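Local coordinates for uric acid degradation bifunctional protein PucL (Bacillus subtilis, PDB 6A4M) that catalyses the oxidation of urate, probably to 5-hydroxyisourate, as the urate oxidase part of a bifunctional uric acid degradation protein also assigned a decarboxylase activity, at residues A92-F95 with L96-S100. Residues are numbered along the deposited sequence; the frame is centred on the assembly and turned at random.
Sequences AHRF and LDTYS
The C-terminal end of helix 84-98, the second of two helices packed on the antiparallel sheet, as in the T-fold (tunnelling fold) of uricases, brings F95 beside Y99 and R94 beside D97 and T98. Helical bonding persists to the end: D97 N donates to H93 O with an N-H...O angle of 155°, and Y99 N still reaches F95 O at 3.0 Å although Y99 is the first residue to leave helical backbone angles. The carbonyl of R94 is gripped twice by T98, through a weak amide bond and through OG1 at 2.7 Å from R94 O. That hydroxyl bond follows from the T98 side chain, whose OG1 lies between the backbone N and the carbonyl carbon (chi1 62°), turned back against the preceding turn. R94 NH1 and D97 OD2 form a salt bridge of 3.2 Å. The R94 chain bends at chi2 and chi3 to get there, and D97 CB lies over one face of the guanidinium; the planes of guanidinium and carboxylate are 62° apart, which argues against a flat, two-pronged pairing. The F95 and Y99 side chains run side by side in the same direction, their rings oblique with centroids 5.8 Å apart and F95 CD1 3.8 Å from Y99 CE1. The Y99 ring also presents its edge to F95 O, which lies in the ring plane 3.3 Å from Y99 CD1. Were Y99 an alanine, the F95 ring would probably lose its aromatic flank beside CD1, and F95 O the ring edge. Elsewhere F95 stacks on F71 of helix 64-78, the helix that R94 and T98 also touch, whereas A92 and L96 pack on strands 104-121 and 139-148, and R148, at the end of strand 139-148, hydrogen-bonds to L96 O, so this helix end is packed against both helix 64-78 and the antiparallel sheet.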
loop_
_atom_site.group_PDB
_atom_site.type_symbol
_atom_site.label_atom_id
_atom_site.label_comp_id
_atom_site.label_asym_id
_atom_site.label_seq_id
_atom_site.Cartn_x
_atom_site.Cartn_y
_atom_site.Cartn_z
ATOM N N ALA A 92 3.269 -4.693 -17.863
ATOM C CA ALA A 92 4.508 -4.038 -18.307
ATOM C C ALA A 92 5.232 -4.869 -19.361
ATOM O O ALA A 92 5.552 -4.366 -20.439
ATOM C CB ALA A 92 5.435 -3.777 -17.128
ATOM N N HIS A 93 5.480 -6.138 -19.032
ATOM C CA HIS A 93 6.121 -7.091 -19.953
ATOM C C HIS A 93 5.358 -7.242 -21.272
ATOM O O HIS A 93 5.956 -7.166 -22.349
ATOM C CB HIS A 93 6.294 -8.468 -19.294
ATOM C CG HIS A 93 7.582 -8.623 -18.548
ATOM N ND1 HIS A 93 8.610 -9.422 -19.001
ATOM C CD2 HIS A 93 8.017 -8.071 -17.391
ATOM C CE1 HIS A 93 9.619 -9.360 -18.151
ATOM N NE2 HIS A 93 9.287 -8.547 -17.166
ATOM N N ARG A 94 4.043 -7.437 -21.176
ATOM C CA ARG A 94 3.203 -7.638 -22.359
ATOM C C ARG A 94 3.091 -6.395 -23.247
ATOM O O ARG A 94 2.969 -6.534 -24.464
ATOM C CB ARG A 94 1.802 -8.149 -21.969
ATOM C CG ARG A 94 1.763 -9.495 -21.235
ATOM C CD ARG A 94 2.691 -10.550 -21.823
ATOM N NE ARG A 94 2.428 -10.745 -23.249
ATOM C CZ ARG A 94 3.297 -11.213 -24.150
ATOM N NH1 ARG A 94 4.536 -11.570 -23.811
ATOM N NH2 ARG A 94 2.909 -11.334 -25.418
ATOM N N PHE A 95 3.130 -5.202 -22.648
ATOM C CA PHE A 95 3.187 -3.943 -23.419
ATOM C C PHE A 95 4.481 -3.844 -24.233
ATOM O O PHE A 95 4.448 -3.544 -25.423
ATOM C CB PHE A 95 3.071 -2.703 -22.510
ATOM C CG PHE A 95 1.686 -2.114 -22.431
ATOM C CD1 PHE A 95 1.041 -1.659 -23.579
ATOM C CD2 PHE A 95 1.042 -1.965 -21.203
ATOM C CE1 PHE A 95 -0.226 -1.100 -23.510
ATOM C CE2 PHE A 95 -0.226 -1.404 -21.127
ATOM C CZ PHE A 95 -0.861 -0.971 -22.282
ATOM N N LEU A 96 5.612 -4.087 -23.576
ATOM C CA LEU A 96 6.919 -4.028 -24.236
ATOM C C LEU A 96 7.095 -5.127 -25.293
ATOM O O LEU A 96 7.674 -4.875 -26.350
ATOM C CB LEU A 96 8.049 -4.094 -23.203
ATOM C CG LEU A 96 8.144 -2.892 -22.254
ATOM C CD1 LEU A 96 9.008 -3.219 -21.044
ATOM C CD2 LEU A 96 8.677 -1.657 -22.971
ATOM N N ASP A 97 6.587 -6.329 -25.014
ATOM C CA ASP A 97 6.685 -7.452 -25.955
ATOM C C ASP A 97 5.784 -7.337 -27.193
ATOM O O ASP A 97 6.113 -7.919 -28.229
ATOM C CB ASP A 97 6.408 -8.787 -25.244
ATOM C CG ASP A 97 7.536 -9.208 -24.304
ATOM O OD1 ASP A 97 8.668 -8.694 -24.421
ATOM O OD2 ASP A 97 7.287 -10.079 -23.445
ATOM N N THR A 98 4.667 -6.608 -27.098
ATOM C CA THR A 98 3.719 -6.477 -28.230
ATOM C C THR A 98 3.730 -5.124 -28.970
ATOM O O THR A 98 3.127 -5.016 -30.038
ATOM C CB THR A 98 2.271 -6.813 -27.802
ATOM O OG1 THR A 98 1.823 -5.890 -26.802
ATOM C CG2 THR A 98 2.191 -8.238 -27.262
ATOM N N TYR A 99 4.402 -4.113 -28.413
ATOM C CA TYR A 99 4.570 -2.804 -29.062
ATOM C C TYR A 99 6.066 -2.509 -29.225
ATOM O O TYR A 99 6.764 -2.259 -28.237
ATOM C CB TYR A 99 3.908 -1.703 -28.230
ATOM C CG TYR A 99 2.396 -1.794 -28.146
ATOM C CD1 TYR A 99 1.773 -2.624 -27.209
ATOM C CD2 TYR A 99 1.583 -1.035 -28.993
ATOM C CE1 TYR A 99 0.388 -2.704 -27.125
ATOM C CE2 TYR A 99 0.195 -1.109 -28.916
ATOM C CZ TYR A 99 -0.397 -1.944 -27.980
ATOM O OH TYR A 99 -1.770 -2.021 -27.898
ATOM N N SER A 100 6.549 -2.529 -30.468
ATOM C CA SER A 100 7.990 -2.451 -30.755
ATOM C C SER A 100 8.616 -1.073 -30.533
ATOM O O SER A 100 9.736 -0.978 -30.025
ATOM C CB SER A 100 8.271 -2.904 -32.189
ATOM O OG SER A 100 7.502 -2.168 -33.125
#